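Side-chain contacts in acetylxylan esterase / glucomannan deacetylase (Cellvibrio japonicus, PDB 2WAA), which removes acetyl groups from acetylated xylan and glucomannan during the breakdown of plant cell-wall polysaccharides: residues A54-S59 against S63-I68; T75-D80 against Q84-F89; G24-N29 against P39-S44; Y167-A172 against A177-V182. One frame throughout, in Å; residues are numbered along the deposited sequence. Where two conformers were deposited one is given.

Interaction 1: residues A54-S59 against S63-I68; sequences AEMQSS and SWIDVI
Ser63 meets Ser58 at the point where the chain leaves one sheet of the N-terminal beta sandwich, at strand 51-58, and enters the facing sheet along strand 63-69. With only four residues between them the two serines lie side by side, and the nearest approach is Ser63 OG to Ser58 CB at 3.4 Å. The hydroxyls do not bond to each other: Ser58 OG and Ser63 OG are 3.9 Å apart. A water joins them unequally, 2.7 Å from Ser63 OG but in a weak, longer bond that it donates to Ser58 OG. The stronger partner of Ser58 OG is the carbonyl oxygen of Leu79, with Gly61 N adding a weak bond, so this buried hydroxyl ties the turn to a third strand. Ile65 comes next, directed back into the interior, where Ile101 and Leu79 pack beside it. Here, between the sheets, the apolar contact is a meeting of tips. The Met56 chain runs out extended and then bends at its last torsion (chi3 75°), putting sulfur and terminal methyl alike against one atom of Ile65: CD1 lies 3.8 Å from Met56 SD and 4.1 Å from Met56 CE.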
loop_
_atom_site.group_PDB
_atom_site.type_symbol
_atom_site.label_atom_id
_atom_site.label_comp_id
_atom_site.label_asym_id
_atom_site.label_seq_id
_atom_site.Cartn_x
_atom_site.Cartn_y
_atom_site.Cartn_z
ATOM N N ALA A 54 18.605 6.082 -11.477
ATOM C CA ALA A 54 18.525 5.878 -10.033
ATOM C C ALA A 54 19.402 4.705 -9.617
ATOM O O ALA A 54 19.478 3.704 -10.331
ATOM C CB ALA A 54 17.103 5.564 -9.687
ATOM N N GLU A 55 20.020 4.810 -8.442
ATOM C CA GLU A 55 20.747 3.676 -7.870
ATOM C C GLU A 55 19.764 2.922 -6.955
ATOM O O GLU A 55 19.276 3.510 -5.959
ATOM C CB GLU A 55 21.923 4.182 -7.044
ATOM C CG GLU A 55 23.001 4.847 -7.929
ATOM C CD GLU A 55 23.469 3.939 -9.043
ATOM O OE1 GLU A 55 23.810 2.778 -8.754
ATOM O OE2 GLU A 55 23.556 4.403 -10.199
ATOM N N MET A 56 19.462 1.678 -7.282
ATOM C CA MET A 56 18.478 0.929 -6.513
ATOM C C MET A 56 18.976 -0.464 -6.213
ATOM O O MET A 56 19.929 -0.936 -6.821
ATOM C CB MET A 56 17.143 0.834 -7.275
ATOM C CG MET A 56 16.664 2.197 -7.744
ATOM S SD MET A 56 14.987 2.135 -8.392
ATOM C CE MET A 56 14.052 2.005 -6.855
ATOM N N GLN A 57 18.321 -1.120 -5.254
ATOM C CA GLN A 57 18.664 -2.502 -4.873
ATOM C C GLN A 57 17.455 -3.056 -4.125
ATOM O O GLN A 57 16.710 -2.264 -3.528
ATOM C CB GLN A 57 19.928 -2.518 -3.987
ATOM C CG GLN A 57 19.857 -1.683 -2.735
ATOM C CD GLN A 57 21.131 -1.782 -1.819
ATOM O OE1 GLN A 57 22.137 -2.415 -2.155
ATOM N NE2 GLN A 57 21.063 -1.138 -0.667
ATOM N N SER A 58 17.272 -4.376 -4.098
ATOM C CA SER A 58 16.245 -4.963 -3.231
ATOM C C SER A 58 16.933 -5.986 -2.310
ATOM O O SER A 58 18.060 -6.412 -2.602
ATOM C CB SER A 58 15.135 -5.614 -4.038
ATOM O OG SER A 58 15.595 -6.812 -4.644
ATOM N N SER A 59 16.313 -6.363 -1.204
ATOM C CA SER A 59 17.041 -7.185 -0.246
ATOM C C SER A 59 17.226 -8.608 -0.709
ATOM O O SER A 59 18.235 -9.247 -0.330
ATOM C CB SER A 59 16.358 -7.195 1.112
ATOM O OG SER A 59 15.026 -7.587 0.920
ATOM N N SER A 63 11.970 -8.212 -5.775
ATOM C CA SER A 63 11.059 -7.044 -5.639
ATOM C C SER A 63 10.822 -6.325 -6.989
ATOM O O SER A 63 11.737 -6.159 -7.803
ATOM C CB SER A 63 11.618 -6.018 -4.646
ATOM O OG SER A 63 11.910 -6.618 -3.392
ATOM N N TRP A 64 9.593 -5.861 -7.208
ATOM C CA TRP A 64 9.273 -5.206 -8.468
ATOM C C TRP A 64 8.846 -3.772 -8.230
ATOM O O TRP A 64 8.181 -3.438 -7.206
ATOM C CB TRP A 64 8.092 -5.920 -9.167
ATOM C CG TRP A 64 8.472 -7.321 -9.713
ATOM C CD1 TRP A 64 8.573 -8.507 -9.011
ATOM C CD2 TRP A 64 8.779 -7.641 -11.088
ATOM N NE1 TRP A 64 8.906 -9.527 -9.872
ATOM C CE2 TRP A 64 9.036 -9.030 -11.147
ATOM C CE3 TRP A 64 8.806 -6.887 -12.281
ATOM C CZ2 TRP A 64 9.375 -9.678 -12.342
ATOM C CZ3 TRP A 64 9.122 -7.524 -13.482
ATOM C CH2 TRP A 64 9.415 -8.912 -13.507
ATOM N N ILE A 65 9.180 -2.934 -9.197
ATOM C CA ILE A 65 8.689 -1.568 -9.221
ATOM C C ILE A 65 8.073 -1.274 -10.602
ATOM O O ILE A 65 8.395 -1.948 -11.600
ATOM C CB ILE A 65 9.831 -0.566 -8.957
ATOM C CG1 ILE A 65 10.922 -0.697 -10.061
ATOM C CG2 ILE A 65 10.399 -0.774 -7.505
ATOM C CD1 ILE A 65 11.992 0.390 -10.014
ATOM N N ASP A 66 7.179 -0.272 -10.632
ATOM C CA ASP A 66 6.752 0.362 -11.890
ATOM C C ASP A 66 7.448 1.712 -12.027
ATOM O O ASP A 66 7.646 2.417 -11.043
ATOM C CB ASP A 66 5.232 0.645 -11.898
ATOM C CG ASP A 66 4.398 -0.620 -12.260
ATOM O OD1 ASP A 66 4.848 -1.415 -13.105
ATOM O OD2 ASP A 66 3.285 -0.777 -11.720
ATOM N N VAL A 67 7.832 2.049 -13.255
ATOM C CA VAL A 67 8.437 3.349 -13.521
ATOM C C VAL A 67 7.510 3.980 -14.567
ATOM O O VAL A 67 7.185 3.355 -15.556
ATOM C CB VAL A 67 9.854 3.226 -14.123
ATOM C CG1 VAL A 67 10.398 4.673 -14.470
ATOM C CG2 VAL A 67 10.810 2.553 -13.110
ATOM N N ILE A 68 7.028 5.172 -14.280
ATOM C CA ILE A 68 6.104 5.857 -15.196
ATOM C C ILE A 68 6.682 7.228 -15.547
ATOM O O ILE A 68 6.973 8.044 -14.667
ATOM C CB ILE A 68 4.714 6.021 -14.605
ATOM C CG1 ILE A 68 4.167 4.649 -14.137
ATOM C CG2 ILE A 68 3.778 6.680 -15.632
ATOM C CD1 ILE A 68 3.108 4.754 -13.108
HETATM O O HOH W 1 13.628 -8.622 -2.736
#

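Interaction 2: residues T75-D80 against Q84-F89; sequences TSIKLD and QTVELF
The reversal between strand 75-79 and strand 84-91 is closed by the side chain of Gln84, whose amide grips the backbone of Asp80 by both ends. Asp80 N donates to Gln84 OE1 at 2.9 Å, arriving in the carbonyl plane on a lone pair with an N-H...O angle of 158°. Gln84 NE2 returns a bond to Asp80 O at 3.0 Å, and that oxygen lies close to the amide plane. The side chain thus imitates the backbone of a paired strand, and a further bond from NE2 to the Met56 carbonyl helps fix the amide's rotation. A bend at chi2 (-130°) turns the amide back over Asp80, whose CB sits 3.5 Å from Gln84 OE1; the Asp80 carboxylate takes the NH of Gln82, as in an Asx turn. No backbone pairing links the two strands. The axes of 75-79 and 84-89 run antiparallel, 10.2 Å apart at closest approach, in opposite sheets of the beta sandwich, 75-79 beside 63-69 and 84-91 beside 51-58, so apolar side chains fill the gap. Val86 divides its two methyls between two partners. Its CG1 meets Ile77 CD1 tip to tip at 4.0 Å, while Leu79 crosses it at about a right angle, bringing Leu79 CD2 to 4.0 Å from Val86 CG2.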
loop_
_atom_site.group_PDB
_atom_site.type_symbol
_atom_site.label_atom_id
_atom_site.label_comp_id
_atom_site.label_asym_id
_atom_site.label_seq_id
_atom_site.Cartn_x
_atom_site.Cartn_y
_atom_site.Cartn_z
ATOM N N THR A 75 6.574 0.820 -17.032
ATOM C CA THR A 75 7.517 -0.259 -17.296
ATOM C C THR A 75 7.692 -0.937 -15.940
ATOM O O THR A 75 7.987 -0.255 -14.946
ATOM C CB THR A 75 8.862 0.282 -17.831
ATOM O OG1 THR A 75 8.639 0.926 -19.094
ATOM C CG2 THR A 75 9.919 -0.863 -18.016
ATOM N N SER A 76 7.492 -2.245 -15.868
ATOM C CA SER A 76 7.739 -2.977 -14.625
ATOM C C SER A 76 9.138 -3.603 -14.650
ATOM O O SER A 76 9.514 -4.231 -15.642
ATOM C CB SER A 76 6.694 -4.077 -14.421
ATOM O OG SER A 76 5.375 -3.570 -14.587
ATOM N N ILE A 77 9.886 -3.441 -13.568
ATOM C CA ILE A 77 11.281 -3.899 -13.490
ATOM C C ILE A 77 11.507 -4.668 -12.201
ATOM O O ILE A 77 11.038 -4.235 -11.141
ATOM C CB ILE A 77 12.177 -2.633 -13.423
ATOM C CG1 ILE A 77 11.891 -1.768 -14.656
ATOM C CG2 ILE A 77 13.710 -3.018 -13.285
ATOM C CD1 ILE A 77 12.772 -0.461 -14.642
ATOM N N LYS A 78 12.211 -5.796 -12.278
ATOM C CA LYS A 78 12.523 -6.573 -11.085
ATOM C C LYS A 78 13.921 -6.155 -10.619
ATOM O O LYS A 78 14.839 -6.086 -11.421
ATOM C CB LYS A 78 12.512 -8.067 -11.410
ATOM C CG LYS A 78 12.621 -8.994 -10.172
ATOM C CD LYS A 78 12.578 -10.457 -10.651
ATOM C CE LYS A 78 12.461 -11.408 -9.498
ATOM N NZ LYS A 78 12.377 -12.811 -10.143
ATOM N N LEU A 79 14.076 -5.784 -9.364
ATOM C CA LEU A 79 15.364 -5.236 -8.912
ATOM C C LEU A 79 16.278 -6.327 -8.340
ATOM O O LEU A 79 15.890 -7.084 -7.444
ATOM C CB LEU A 79 15.097 -4.163 -7.818
ATOM C CG LEU A 79 14.362 -2.897 -8.294
ATOM C CD1 LEU A 79 14.137 -2.017 -7.085
ATOM C CD2 LEU A 79 15.237 -2.152 -9.359
ATOM N N ASP A 80 17.512 -6.356 -8.817
ATOM C CA ASP A 80 18.536 -7.278 -8.310
ATOM C C ASP A 80 18.896 -6.972 -6.868
ATOM O O ASP A 80 18.745 -5.851 -6.409
ATOM C CB ASP A 80 19.787 -7.074 -9.160
ATOM C CG ASP A 80 20.721 -8.278 -9.157
ATOM O OD1 ASP A 80 20.540 -9.147 -10.052
ATOM O OD2 ASP A 80 21.652 -8.313 -8.315
ATOM N N GLN A 84 22.256 -1.419 -8.513
ATOM C CA GLN A 84 22.264 -1.305 -9.981
ATOM C C GLN A 84 21.798 0.094 -10.372
ATOM O O GLN A 84 20.925 0.681 -9.731
ATOM C CB GLN A 84 21.290 -2.362 -10.571
ATOM C CG GLN A 84 19.794 -2.085 -10.223
ATOM C CD GLN A 84 19.066 -3.327 -9.639
ATOM O OE1 GLN A 84 18.442 -4.124 -10.384
ATOM N NE2 GLN A 84 19.160 -3.497 -8.294
ATOM N N THR A 85 22.408 0.643 -11.416
ATOM C CA THR A 85 21.917 1.860 -12.011
ATOM C C THR A 85 20.684 1.532 -12.859
ATOM O O THR A 85 20.774 0.748 -13.815
ATOM C CB THR A 85 22.962 2.455 -12.944
ATOM O OG1 THR A 85 24.181 2.623 -12.216
ATOM C CG2 THR A 85 22.451 3.815 -13.494
ATOM N N VAL A 86 19.559 2.130 -12.510
ATOM C CA VAL A 86 18.309 1.946 -13.238
ATOM C C VAL A 86 18.034 3.187 -14.064
ATOM O O VAL A 86 17.896 4.272 -13.530
ATOM C CB VAL A 86 17.123 1.711 -12.258
ATOM C CG1 VAL A 86 15.772 1.534 -13.018
ATOM C CG2 VAL A 86 17.402 0.487 -11.363
ATOM N N GLU A 87 17.964 3.028 -15.375
ATOM C CA GLU A 87 17.636 4.171 -16.232
ATOM C C GLU A 87 16.136 4.421 -16.168
ATOM O O GLU A 87 15.347 3.495 -16.415
ATOM C CB GLU A 87 18.013 3.878 -17.693
ATOM C CG GLU A 87 17.796 5.138 -18.579
ATOM C CD GLU A 87 18.290 4.902 -20.008
ATOM O OE1 GLU A 87 19.473 5.191 -20.261
ATOM O OE2 GLU A 87 17.503 4.430 -20.840
ATOM N N LEU A 88 15.739 5.635 -15.798
ATOM C CA LEU A 88 14.331 5.963 -15.686
ATOM C C LEU A 88 13.851 6.550 -16.999
ATOM O O LEU A 88 12.804 6.146 -17.505
ATOM C CB LEU A 88 14.097 6.948 -14.515
ATOM C CG LEU A 88 14.501 6.388 -13.117
ATOM C CD1 LEU A 88 14.368 7.468 -12.051
ATOM C CD2 LEU A 88 13.736 5.114 -12.740
ATOM N N PHE A 89 14.614 7.467 -17.580
ATOM C CA PHE A 89 14.307 7.917 -18.947
ATOM C C PHE A 89 15.574 8.413 -19.623
ATOM O O PHE A 89 16.568 8.696 -18.961
ATOM C CB PHE A 89 13.191 8.999 -18.962
ATOM C CG PHE A 89 13.646 10.384 -18.552
ATOM C CD1 PHE A 89 14.318 11.231 -19.435
ATOM C CD2 PHE A 89 13.322 10.871 -17.295
ATOM C CE1 PHE A 89 14.688 12.562 -19.044
ATOM C CE2 PHE A 89 13.677 12.153 -16.893
ATOM C CZ PHE A 89 14.362 13.012 -17.773
#

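Interaction 3: residues G24-N29 against P39-S44; sequences GRTHIN and PGVSLS
Gly24 and Val41 bring their backbones close, CA to CA 4.3 Å, without a hydrogen bond between segments 24-29 and 39-44, and at phi 116° and psi 161° a CB on Gly24 would be jammed against the carbonyl oxygen of the residue before. It would also run into Val41 CA, so bare backbone is what lets the two chains come this close. Val41 CG2 rests over the main chain, 3.6 Å from Arg25 O and 4.0 Å from Gly24 CA, while CG1 meets a methyl, Thr26 CG2, at 3.8 Å. The Thr26 and Val41 side chains cross obliquely. A chi1 of 172° sets Val41 CG1 beside its own carbonyl carbon and leaves CG2 next to its N, and this is how one residue spans three consecutive ones opposite. The threonine presents carbon to the valine and uses its hydroxyl separately: OG1 bonds to a glycerol, probably from the crystallisation liquor. The guanidinium of Arg25 reaches the GDSL-like hydrolase range, where NH1 bonds to the carbonyls of Tyr206 and Phe208 and Trp219 makes a cation-pi contact. Within the N-terminal beta sandwich, segment 24-29 is a crossing point: strand 21-23 before it pairs with 42-48 in one sheet, strand 27-28 pairs with 34-36 in the other, and Phe36 of that second sheet packs against both Val41 and Leu43.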
loop_
_atom_site.group_PDB
_atom_site.type_symbol
_atom_site.label_atom_id
_atom_site.label_comp_id
_atom_site.label_asym_id
_atom_site.label_seq_id
_atom_site.Cartn_x
_atom_site.Cartn_y
_atom_site.Cartn_z
ATOM N N GLY A 24 3.707 7.125 1.094
ATOM C CA GLY A 24 3.867 5.717 1.560
ATOM C C GLY A 24 4.987 5.672 2.589
ATOM O O GLY A 24 5.805 6.605 2.688
ATOM N N ARG A 25 5.028 4.621 3.391
ATOM C CA ARG A 25 6.048 4.526 4.421
ATOM C C ARG A 25 7.468 4.246 3.915
ATOM O O ARG A 25 7.705 3.258 3.197
ATOM C CB ARG A 25 5.663 3.434 5.412
ATOM C CG ARG A 25 4.384 3.818 6.172
ATOM C CD ARG A 25 4.102 2.845 7.340
ATOM N NE ARG A 25 2.862 3.169 8.041
ATOM C CZ ARG A 25 2.407 2.482 9.096
ATOM N NH1 ARG A 25 3.106 1.491 9.595
ATOM N NH2 ARG A 25 1.263 2.818 9.684
ATOM N N THR A 26 8.409 5.089 4.330
ATOM C CA THR A 26 9.821 4.878 4.005
ATOM C C THR A 26 10.684 5.029 5.275
ATOM O O THR A 26 10.331 5.780 6.199
ATOM C CB THR A 26 10.317 5.898 2.944
ATOM O OG1 THR A 26 10.178 7.243 3.461
ATOM C CG2 THR A 26 9.517 5.736 1.632
ATOM N N HIS A 27 11.818 4.329 5.306
ATOM C CA HIS A 27 12.798 4.485 6.377
ATOM C C HIS A 27 13.972 5.309 5.811
ATOM O O HIS A 27 14.467 5.004 4.730
ATOM C CB HIS A 27 13.313 3.136 6.817
ATOM C CG HIS A 27 14.263 3.245 7.968
ATOM N ND1 HIS A 27 13.834 3.542 9.240
ATOM C CD2 HIS A 27 15.617 3.193 8.021
ATOM C CE1 HIS A 27 14.886 3.620 10.047
ATOM N NE2 HIS A 27 15.977 3.412 9.333
ATOM N N ILE A 28 14.358 6.376 6.512
ATOM C CA ILE A 28 15.421 7.245 6.029
ATOM C C ILE A 28 16.725 6.735 6.639
ATOM O O ILE A 28 16.876 6.714 7.897
ATOM C CB ILE A 28 15.207 8.675 6.485
ATOM C CG1 ILE A 28 13.852 9.191 5.970
ATOM C CG2 ILE A 28 16.368 9.592 5.956
ATOM C CD1 ILE A 28 13.523 10.601 6.508
ATOM N N ASN A 29 17.619 6.228 5.784
ATOM C CA ASN A 29 18.899 5.707 6.282
ATOM C C ASN A 29 19.929 6.794 6.545
ATOM O O ASN A 29 19.766 7.922 6.119
ATOM C CB ASN A 29 19.496 4.680 5.331
ATOM C CG ASN A 29 18.568 3.522 5.099
ATOM O OD1 ASN A 29 18.184 2.828 6.041
ATOM N ND2 ASN A 29 18.202 3.303 3.854
ATOM N N PRO A 39 3.566 -2.166 -0.214
ATOM C CA PRO A 39 3.300 -1.900 -1.650
ATOM C C PRO A 39 2.675 -0.501 -1.811
ATOM O O PRO A 39 2.171 0.062 -0.823
ATOM C CB PRO A 39 2.238 -2.954 -2.017
ATOM C CG PRO A 39 1.523 -3.203 -0.695
ATOM C CD PRO A 39 2.607 -3.120 0.381
ATOM N N GLY A 40 2.811 0.090 -2.995
ATOM C CA GLY A 40 2.185 1.384 -3.296
ATOM C C GLY A 40 3.028 2.614 -2.928
ATOM O O GLY A 40 2.619 3.757 -3.226
ATOM N N VAL A 41 4.153 2.388 -2.239
ATOM C CA VAL A 41 5.069 3.481 -1.913
ATOM C C VAL A 41 5.478 4.100 -3.256
ATOM O O VAL A 41 5.921 3.392 -4.173
ATOM C CB VAL A 41 6.288 3.005 -1.142
ATOM C CG1 VAL A 41 7.319 4.173 -0.989
ATOM C CG2 VAL A 41 5.837 2.438 0.250
ATOM N N SER A 42 5.296 5.415 -3.356
ATOM C CA SER A 42 5.441 6.105 -4.614
ATOM C C SER A 42 6.411 7.290 -4.438
ATOM O O SER A 42 6.166 8.164 -3.576
ATOM C CB SER A 42 4.058 6.599 -5.039
ATOM O OG SER A 42 3.167 5.515 -5.318
ATOM N N LEU A 43 7.452 7.330 -5.280
ATOM C CA LEU A 43 8.463 8.389 -5.207
ATOM C C LEU A 43 8.431 9.094 -6.547
ATOM O O LEU A 43 8.409 8.441 -7.598
ATOM C CB LEU A 43 9.852 7.816 -4.963
ATOM C CG LEU A 43 9.995 6.720 -3.910
ATOM C CD1 LEU A 43 11.481 6.346 -3.655
ATOM C CD2 LEU A 43 9.378 7.172 -2.684
ATOM N N SER A 44 8.408 10.426 -6.511
ATOM C CA SER A 44 8.188 11.145 -7.768
ATOM C C SER A 44 9.005 12.415 -7.824
ATOM O O SER A 44 9.312 13.024 -6.800
ATOM C CB SER A 44 6.697 11.472 -8.018
ATOM O OG SER A 44 6.049 12.155 -6.909
#

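Interaction 4: residues Y167-A172 against A177-V182; sequences YGMLTA and AQVQLV
Ala172 and Val179 make a tight contact at the heart of this helix-on-strand packing, CB to CB 3.5 Å. Val179 CG1 reaches the terminal methyl of Met169, 3.7 Å from CE, and CG2 faces the carbonyl oxygen of Gly168. The chain of Met169 crosses both Val179 and Leu181 at about a right angle. Its CG lies 4.0 Å from Leu181 CD1, and a bend at chi3 (89°) sends CE back over the valine. Gly168 offers no side chain where one would crowd Leu181, so CD2 of the leucine comes within 4.4 Å of Gly168 CA. At the other end the return from helix to strand is pinned by the backbone: Ala177 N donates to Ala172 O at 2.9 Å, a somewhat bent bond with an N-H...O angle of 147°. In the helix behind, Tyr167 O accepts from Thr171 N and, from the opposite face of its plane, from Thr171 OG1 at 2.7 Å. Farther out, Met23 of the N-terminal domain packs against both Met169 and Val179. The axes of 167-172 and 177-182 run nearly antiparallel, 8.0 Å apart at closest approach, in the second half of a beta-alpha-beta unit that starts at strand 133-139. Strand 177-183 is an outermost strand of the five-stranded parallel sheet of the SGNH-hydrolase fold, and helix 319-337 packs on Thr171.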
loop_
_atom_site.group_PDB
_atom_site.type_symbol
_atom_site.label_atom_id
_atom_site.label_comp_id
_atom_site.label_asym_id
_atom_site.label_seq_id
_atom_site.Cartn_x
_atom_site.Cartn_y
_atom_site.Cartn_z
ATOM N N TYR A 167 -7.587 -2.129 -5.381
ATOM C CA TYR A 167 -8.757 -1.356 -5.060
ATOM C C TYR A 167 -8.409 -0.144 -4.181
ATOM O O TYR A 167 -9.044 0.914 -4.317
ATOM C CB TYR A 167 -9.851 -2.211 -4.379
ATOM C CG TYR A 167 -9.559 -2.455 -2.910
ATOM C CD1 TYR A 167 -10.127 -1.631 -1.942
ATOM C CD2 TYR A 167 -8.687 -3.485 -2.505
ATOM C CE1 TYR A 167 -9.869 -1.819 -0.531
ATOM C CE2 TYR A 167 -8.399 -3.684 -1.122
ATOM C CZ TYR A 167 -9.015 -2.834 -0.158
ATOM O OH TYR A 167 -8.755 -3.024 1.179
ATOM N N GLY A 168 -7.421 -0.294 -3.297
ATOM C CA GLY A 168 -7.054 0.798 -2.361
ATOM C C GLY A 168 -6.499 1.999 -3.135
ATOM O O GLY A 168 -6.894 3.138 -2.871
ATOM N N MET A 169 -5.637 1.737 -4.110
ATOM C CA MET A 169 -5.090 2.845 -4.921
ATOM C C MET A 169 -6.118 3.425 -5.904
ATOM O O MET A 169 -6.170 4.654 -6.084
ATOM C CB MET A 169 -3.768 2.485 -5.590
ATOM C CG MET A 169 -2.678 2.046 -4.565
ATOM S SD MET A 169 -0.988 2.296 -5.231
ATOM C CE MET A 169 -0.626 3.973 -4.725
ATOM N N LEU A 170 -6.975 2.570 -6.471
ATOM C CA LEU A 170 -8.028 3.073 -7.379
ATOM C C LEU A 170 -9.025 3.922 -6.621
ATOM O O LEU A 170 -9.454 4.941 -7.150
ATOM C CB LEU A 170 -8.797 1.922 -8.049
ATOM C CG LEU A 170 -7.938 1.124 -9.017
ATOM C CD1 LEU A 170 -8.736 -0.072 -9.475
ATOM C CD2 LEU A 170 -7.549 2.006 -10.179
ATOM N N THR A 171 -9.393 3.507 -5.391
ATOM C CA THR A 171 -10.316 4.245 -4.551
ATOM C C THR A 171 -9.727 5.629 -4.168
ATOM O O THR A 171 -10.437 6.637 -4.255
ATOM C CB THR A 171 -10.685 3.434 -3.302
ATOM O OG1 THR A 171 -11.351 2.211 -3.715
ATOM C CG2 THR A 171 -11.598 4.208 -2.395
ATOM N N ALA A 172 -8.463 5.643 -3.737
ATOM C CA ALA A 172 -7.761 6.901 -3.399
ATOM C C ALA A 172 -7.720 7.847 -4.595
ATOM O O ALA A 172 -7.983 9.050 -4.422
ATOM C CB ALA A 172 -6.349 6.631 -2.888
ATOM N N ALA A 177 -7.097 11.583 -3.375
ATOM C CA ALA A 177 -6.475 11.447 -2.075
ATOM C C ALA A 177 -5.137 10.754 -2.169
ATOM O O ALA A 177 -4.874 9.953 -3.081
ATOM C CB ALA A 177 -7.381 10.672 -1.096
ATOM N N GLN A 178 -4.267 11.077 -1.211
ATOM C CA GLN A 178 -3.082 10.241 -1.007
ATOM C C GLN A 178 -3.502 8.912 -0.424
ATOM O O GLN A 178 -4.573 8.806 0.175
ATOM C CB GLN A 178 -2.152 10.915 0.003
ATOM C CG GLN A 178 -1.600 12.261 -0.447
ATOM C CD GLN A 178 -0.642 12.756 0.592
ATOM O OE1 GLN A 178 0.185 11.964 1.067
ATOM N NE2 GLN A 178 -0.682 14.044 0.933
ATOM N N VAL A 179 -2.640 7.897 -0.531
ATOM C CA VAL A 179 -2.935 6.662 0.159
ATOM C C VAL A 179 -1.650 6.035 0.671
ATOM O O VAL A 179 -0.608 6.067 -0.008
ATOM C CB VAL A 179 -3.680 5.676 -0.791
ATOM C CG1 VAL A 179 -2.758 5.281 -2.003
ATOM C CG2 VAL A 179 -4.173 4.446 -0.030
ATOM N N GLN A 180 -1.698 5.481 1.874
ATOM C CA GLN A 180 -0.690 4.469 2.283
ATOM C C GLN A 180 -1.392 3.121 2.408
ATOM O O GLN A 180 -2.525 3.040 2.922
ATOM C CB GLN A 180 -0.090 4.804 3.633
ATOM C CG GLN A 180 0.726 6.085 3.629
ATOM C CD GLN A 180 1.644 6.120 4.840
ATOM O OE1 GLN A 180 1.422 5.411 5.855
ATOM N NE2 GLN A 180 2.680 6.932 4.744
ATOM N N LEU A 181 -0.730 2.082 1.912
ATOM C CA LEU A 181 -1.193 0.706 2.098
ATOM C C LEU A 181 -0.330 0.081 3.222
ATOM O O LEU A 181 0.933 0.120 3.149
ATOM C CB LEU A 181 -1.006 -0.079 0.800
ATOM C CG LEU A 181 -1.647 0.532 -0.441
ATOM C CD1 LEU A 181 -1.404 -0.387 -1.659
ATOM C CD2 LEU A 181 -3.192 0.818 -0.274
ATOM N N VAL A 182 -0.968 -0.433 4.279
ATOM C CA VAL A 182 -0.219 -1.050 5.395
ATOM C C VAL A 182 -0.886 -2.409 5.541
ATOM O O VAL A 182 -1.935 -2.533 6.163
ATOM C CB VAL A 182 -0.285 -0.184 6.682
ATOM C CG1 VAL A 182 0.276 -0.947 7.922
ATOM C CG2 VAL A 182 0.534 1.098 6.464
#

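How the interactions relate
Along the chain the order is interaction 3, interaction 1, interaction 2 and then interaction 4. The first three lie in the N-terminal beta sandwich. Interactions 1 and 2, with centres 6 Å apart, touch and bring together the same two facing sheets: strands 51-58 and 84-91 are neighbours in one, 63-69 and 75-79 in the other. Interaction 3 lies about 11 Å from interaction 1, centre to centre. It also borders interaction 4, 14 Å away between centres, where Gly24 C lies 3.4 Å from Gln180 NE2, and so joins the sandwich to the hydrolase domain. The sheet whose strand 133-139 leads to the probable nucleophile, Ser141, thus has the N-terminal beta sandwich packed directly against its edge strand.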